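Local coordinates for protein Xcc_ctr_pt (Xanthomonas campestris pv. campestris, PDB 6NJW) that is probably a metal-dependent OLD-family nuclease, of which this chain is the C-terminal region carrying the Toprim domain, thought to cleave by a two-metal mechanism, at residues A[27-30]-A[31-34]; A[175-178]-A[179-182]. All coordinates share one frame; numbering follows the deposited sequence.

In the fold
Both contacts are first turns of helices, contact 1 in the Toprim fold and contact 2 in the helical part of the chain, their centres about 19 Å apart and their nearest atoms about 8 Å apart, without touching. Contact 1 starts helix 29-41 just after strand 22-26 and lies at the metal site: Glu27, a magnesium-binding residue of this protein that carries no metal here, has its side chain about 4 Å from that of Asp82. The bound magnesium ion sits at Asp82 and Tyr209, and the side chain of Glu31 comes to about 3 Å from it. Contact 2 starts helix 178-188 at the surface; its Leu182 side chain stays about 11 Å from the ion.

Contact 1: residues A[27-30]-A[31-34]; sequences EGDA and ERFI
In the beta-alpha-beta unit of the Toprim fold, the chain leaves strand 22-26 through the acidic Glu27 and enters helix 29-41, with Gly28 as N-cap and Glu31 folding back on it. The Glu31 chain is bent at chi2 (87°), which swings its carboxylate toward the helix start, where OE2 takes a weak hydrogen bond from Gly28 N (3.2 Å). The first turn closes through Arg32 N to Gly28 O at 3.1 Å and Ile34 N to Ala30 O at 2.9 Å. On the outer side Asp29 and Arg32 run side by side in a salt bridge: Arg32 NH1 reaches Asp29 OD1 at 2.9 Å, in the guanidinium plane but from above the carboxylate, the two planes 52° apart. With CG anti to the backbone N (chi1 170°), the extended Arg32 chain runs beside Asp29 and delivers NH1 to OD1, while Phe33 CZ lies over the centre of one guanidinium face, 3.7 Å above it. The Phe33 ring also brings CD2 to 3.2 Å from Asp29 O, and touches Ala194 and Gln195 of helix 190-197. Glu27 OE2 accepts from Thr81 OG1 and Asp82 N, bonds that probably fix the carboxylate of this magnesium-binding residue, which holds no ion here, next to Asp82. Glu27 OE1 and Glu31 OE1 stand 5.1 Å apart, with magnesium beside Glu31, consistent with an acidic pocket suited to a cation.

Contact 2: residues A[175-178]-A[179-182]; sequences QIDE and DLLL
Asp177 N-caps helix 178-188, and its backbone and side chain both hold the first turn. The tight part joins two backbone bonds to a buried leucine: Leu181 N meets Asp177 O at 3.0 Å and Leu182 N meets Glu178 O at 3.0 Å, both almost straight at hydrogen, while the Leu181 side chain is enclosed by helices 134-154 and 160-171. One residue on from the cap, Glu178 and Leu182, four apart, point the same way side by side, Glu178 CG touching Leu182 CD1 at 3.8 Å, so the aliphatic stem of the glutamate packs on the leucine. The cap is slacker. Asp177 CG stands opposite its own N (chi1 -174°), which turns the carboxylate back over the helix start, where OD1 accepts a weak bond from Leu180 N at 3.3 Å. The same carboxylate lies against Leu180 CB, with CG at 3.7 Å, the two side chains crossing at about a right angle. Asp177 and Asp179 form the exposed solvent side, Asp177 OD1 and Asp179 OD2 4.7 Å apart; this acidic start would probably interact well with the positive end of the helix dipole. On the inner side Leu181 rests on Phe139 and Ile151 of helix 134-154, and Leu181 and Leu180 touch Trp169 of helix 160-171, which Asp177 also borders, seating the turn between those two helices.

Contact 1: residues A[27-30]-A[31-34]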
ATOM      1  N   GLU A  27      -0.165   5.634   1.302  1.00 36.52           N
ATOM      2  CA  GLU A  27      -0.796   6.566   2.234  1.00 39.36           C
ATOM      3  C   GLU A  27       0.064   6.853   3.461  1.00 43.36           C
ATOM      4  O   GLU A  27       0.092   7.986   3.946  1.00 40.95           O
ATOM      5  CB  GLU A  27      -2.153   6.025   2.684  1.00 38.26           C
ATOM      6  CG  GLU A  27      -3.222   6.027   1.595  1.00 39.64           C
ATOM      7  CD  GLU A  27      -4.559   5.522   2.137  1.00 47.57           C
ATOM      8  OE1 GLU A  27      -4.688   5.425   3.377  1.00 48.56           O
ATOM      9  OE2 GLU A  27      -5.470   5.227   1.337  1.00 46.44           O
ATOM     10  N   GLY A  28       0.748   5.849   3.999  1.00 43.13           N
ATOM     11  CA  GLY A  28       1.432   6.062   5.258  1.00 42.14           C
ATOM     12  C   GLY A  28       2.635   5.177   5.498  1.00 49.99           C
ATOM     13  O   GLY A  28       3.157   4.528   4.577  1.00 39.40           O
ATOM     14  N   ASP A  29       3.065   5.126   6.762  1.00 43.81           N
ATOM     15  CA  ASP A  29       4.338   4.498   7.092  1.00 43.36           C
ATOM     16  C   ASP A  29       4.266   2.987   7.030  1.00 42.73           C
ATOM     17  O   ASP A  29       5.287   2.346   6.770  1.00 45.11           O
ATOM     18  CB  ASP A  29       4.806   4.928   8.483  1.00 49.89           C
ATOM     19  CG  ASP A  29       5.534   6.245   8.459  1.00 54.11           C
ATOM     20  OD1 ASP A  29       5.839   6.719   7.348  1.00 54.64           O
ATOM     21  OD2 ASP A  29       5.802   6.808   9.548  1.00 65.54           O
ATOM     22  N   ALA A  30       3.091   2.398   7.275  1.00 42.60           N
ATOM     23  CA  ALA A  30       2.983   0.944   7.236  1.00 40.62           C
ATOM     24  C   ALA A  30       3.269   0.421   5.834  1.00 46.59           C
ATOM     25  O   ALA A  30       4.091  -0.482   5.654  1.00 41.24           O
ATOM     26  CB  ALA A  30       1.604   0.494   7.713  1.00 43.04           C
ATOM     27  N   GLU A  31       2.612   1.000   4.826  1.00 44.65           N
ATOM     28  CA  GLU A  31       2.878   0.638   3.437  1.00 42.14           C
ATOM     29  C   GLU A  31       4.289   1.002   3.022  1.00 42.72           C
ATOM     30  O   GLU A  31       4.899   0.304   2.198  1.00 40.29           O
ATOM     31  CB  GLU A  31       1.886   1.339   2.518  1.00 33.99           C
ATOM     32  CG  GLU A  31       0.437   0.967   2.783  1.00 47.23           C
ATOM     33  CD  GLU A  31      -0.253   1.816   3.860  1.00 47.33           C
ATOM     34  OE1 GLU A  31      -1.455   1.580   4.097  1.00 55.34           O
ATOM     35  OE2 GLU A  31       0.383   2.699   4.478  1.00 45.36           O
ATOM     36  N   ARG A  32       4.820   2.093   3.569  1.00 36.55           N
ATOM     37  CA  ARG A  32       6.161   2.535   3.203  1.00 39.12           C
ATOM     38  C   ARG A  32       7.198   1.459   3.469  1.00 43.29           C
ATOM     39  O   ARG A  32       8.194   1.361   2.739  1.00 40.17           O
ATOM     40  CB  ARG A  32       6.499   3.813   3.971  1.00 45.21           C
ATOM     41  CG  ARG A  32       7.939   4.298   3.906  1.00 48.84           C
ATOM     42  CD  ARG A  32       8.031   5.676   4.643  1.00 52.79           C
ATOM     43  NE  ARG A  32       9.386   6.067   5.021  1.00 54.06           N
ATOM     44  CZ  ARG A  32       9.706   6.583   6.204  1.00 60.36           C
ATOM     45  NH1 ARG A  32       8.770   6.754   7.129  1.00 59.54           N
ATOM     46  NH2 ARG A  32      10.960   6.922   6.469  1.00 65.35           N
ATOM     47  N   PHE A  33       6.988   0.641   4.496  1.00 37.12           N
ATOM     48  CA  PHE A  33       7.927  -0.429   4.795  1.00 39.43           C
ATOM     49  C   PHE A  33       7.444  -1.800   4.364  1.00 39.60           C
ATOM     50  O   PHE A  33       8.272  -2.654   4.028  1.00 43.53           O
ATOM     51  CB  PHE A  33       8.250  -0.437   6.293  1.00 43.10           C
ATOM     52  CG  PHE A  33       8.942   0.805   6.749  1.00 44.86           C
ATOM     53  CD1 PHE A  33      10.250   1.067   6.350  1.00 47.58           C
ATOM     54  CD2 PHE A  33       8.286   1.727   7.556  1.00 47.29           C
ATOM     55  CE1 PHE A  33      10.897   2.225   6.765  1.00 53.21           C
ATOM     56  CE2 PHE A  33       8.921   2.888   7.971  1.00 49.93           C
ATOM     57  CZ  PHE A  33      10.232   3.141   7.575  1.00 51.55           C
ATOM     58  N   ILE A  34       6.134  -2.032   4.320  1.00 33.52           N
ATOM     59  CA  ILE A  34       5.633  -3.354   3.955  1.00 34.70           C
ATOM     60  C   ILE A  34       5.714  -3.579   2.445  1.00 38.41           C
ATOM     61  O   ILE A  34       6.028  -4.680   1.985  1.00 34.64           O
ATOM     62  CB  ILE A  34       4.196  -3.518   4.483  1.00 40.50           C
ATOM     63  CG1 ILE A  34       4.211  -3.839   5.981  1.00 46.24           C
ATOM     64  CG2 ILE A  34       3.469  -4.621   3.769  1.00 44.31           C
ATOM     65  CD1 ILE A  34       4.756  -5.228   6.279  1.00 49.29           C
TER

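Contact 2: residues A[175-178]-A[179-182]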
ATOM      1  N   GLN A 175     -12.587 -13.876  13.454  1.00 76.47           N
ATOM      2  CA  GLN A 175     -13.092 -13.146  14.615  1.00 74.14           C
ATOM      3  C   GLN A 175     -11.924 -12.313  15.159  1.00 72.36           C
ATOM      4  O   GLN A 175     -10.980 -12.840  15.754  1.00 77.44           O
ATOM      5  CB  GLN A 175     -13.703 -14.115  15.640  1.00 80.62           C
ATOM      6  CG  GLN A 175     -12.767 -14.660  16.748  1.00 81.49           C
ATOM      7  CD  GLN A 175     -13.435 -15.651  17.689  1.00 85.34           C
ATOM      8  OE1 GLN A 175     -14.047 -15.260  18.685  1.00 86.59           O
ATOM      9  NE2 GLN A 175     -13.286 -16.942  17.401  1.00 82.88           N
ATOM     10  N   ILE A 176     -11.938 -11.014  14.883  1.00 69.06           N
ATOM     11  CA  ILE A 176     -10.918 -10.108  15.396  1.00 63.89           C
ATOM     12  C   ILE A 176     -11.610  -8.820  15.795  1.00 60.84           C
ATOM     13  O   ILE A 176     -12.574  -8.393  15.149  1.00 62.19           O
ATOM     14  CB  ILE A 176      -9.775  -9.856  14.377  1.00 65.83           C
ATOM     15  CG1 ILE A 176     -10.266  -9.177  13.101  1.00 70.35           C
ATOM     16  CG2 ILE A 176      -9.088 -11.130  13.998  1.00 68.03           C
ATOM     17  CD1 ILE A 176     -10.169  -7.682  13.108  1.00 66.91           C
ATOM     18  N   ASP A 177     -11.132  -8.215  16.878  1.00 60.55           N
ATOM     19  CA  ASP A 177     -11.546  -6.873  17.270  1.00 58.18           C
ATOM     20  C   ASP A 177     -10.629  -5.918  16.521  1.00 56.42           C
ATOM     21  O   ASP A 177      -9.495  -5.669  16.941  1.00 55.34           O
ATOM     22  CB  ASP A 177     -11.453  -6.698  18.780  1.00 52.34           C
ATOM     23  CG  ASP A 177     -11.997  -5.369  19.260  1.00 53.99           C
ATOM     24  OD1 ASP A 177     -12.180  -4.447  18.442  1.00 55.24           O
ATOM     25  OD2 ASP A 177     -12.244  -5.255  20.482  1.00 58.90           O
ATOM     26  N   GLU A 178     -11.119  -5.388  15.402  1.00 51.02           N
ATOM     27  CA  GLU A 178     -10.279  -4.546  14.560  1.00 56.47           C
ATOM     28  C   GLU A 178      -9.865  -3.273  15.277  1.00 51.96           C
ATOM     29  O   GLU A 178      -8.739  -2.797  15.106  1.00 47.61           O
ATOM     30  CB  GLU A 178     -11.007  -4.206  13.264  1.00 54.36           C
ATOM     31  CG  GLU A 178     -10.175  -3.391  12.300  1.00 61.79           C
ATOM     32  CD  GLU A 178     -10.789  -3.332  10.918  1.00 66.28           C
ATOM     33  OE1 GLU A 178     -11.152  -4.408  10.389  1.00 66.17           O
ATOM     34  OE2 GLU A 178     -10.914  -2.212  10.373  1.00 70.58           O
ATOM     35  N   ASP A 179     -10.773  -2.684  16.057  1.00 49.81           N
ATOM     36  CA  ASP A 179     -10.434  -1.455  16.762  1.00 47.37           C
ATOM     37  C   ASP A 179      -9.262  -1.688  17.701  1.00 46.04           C
ATOM     38  O   ASP A 179      -8.312  -0.898  17.736  1.00 47.69           O
ATOM     39  CB  ASP A 179     -11.655  -0.923  17.525  1.00 48.30           C
ATOM     40  CG  ASP A 179     -12.730  -0.366  16.598  1.00 55.18           C
ATOM     41  OD1 ASP A 179     -12.412  -0.014  15.446  1.00 54.50           O
ATOM     42  OD2 ASP A 179     -13.899  -0.279  17.022  1.00 59.45           O
ATOM     43  N   LEU A 180      -9.300  -2.787  18.453  1.00 44.65           N
ATOM     44  CA  LEU A 180      -8.237  -3.050  19.412  1.00 47.39           C
ATOM     45  C   LEU A 180      -6.932  -3.396  18.707  1.00 47.41           C
ATOM     46  O   LEU A 180      -5.856  -2.940  19.125  1.00 40.70           O
ATOM     47  CB  LEU A 180      -8.656  -4.170  20.363  1.00 49.04           C
ATOM     48  CG  LEU A 180      -7.664  -4.470  21.483  1.00 48.76           C
ATOM     49  CD1 LEU A 180      -7.398  -3.209  22.286  1.00 50.14           C
ATOM     50  CD2 LEU A 180      -8.191  -5.591  22.384  1.00 52.45           C
ATOM     51  N   LEU A 181      -7.004  -4.206  17.642  1.00 44.62           N
ATOM     52  CA  LEU A 181      -5.802  -4.502  16.867  1.00 44.11           C
ATOM     53  C   LEU A 181      -5.131  -3.218  16.400  1.00 38.25           C
ATOM     54  O   LEU A 181      -3.933  -3.017  16.618  1.00 40.97           O
ATOM     55  CB  LEU A 181      -6.142  -5.395  15.668  1.00 44.82           C
ATOM     56  CG  LEU A 181      -4.974  -5.655  14.717  1.00 40.91           C
ATOM     57  CD1 LEU A 181      -3.893  -6.419  15.449  1.00 40.93           C
ATOM     58  CD2 LEU A 181      -5.433  -6.418  13.459  1.00 43.89           C
ATOM     59  N   LEU A 182      -5.889  -2.337  15.748  1.00 38.29           N
ATOM     60  CA  LEU A 182      -5.289  -1.113  15.243  1.00 41.14           C
ATOM     61  C   LEU A 182      -4.851  -0.199  16.376  1.00 40.40           C
ATOM     62  O   LEU A 182      -3.863   0.522  16.230  1.00 39.78           O
ATOM     63  CB  LEU A 182      -6.255  -0.404  14.298  1.00 42.92           C
ATOM     64  CG  LEU A 182      -6.515  -1.246  13.039  1.00 48.54           C
ATOM     65  CD1 LEU A 182      -7.563  -0.603  12.155  1.00 54.20           C
ATOM     66  CD2 LEU A 182      -5.227  -1.480  12.264  1.00 46.18           C
TER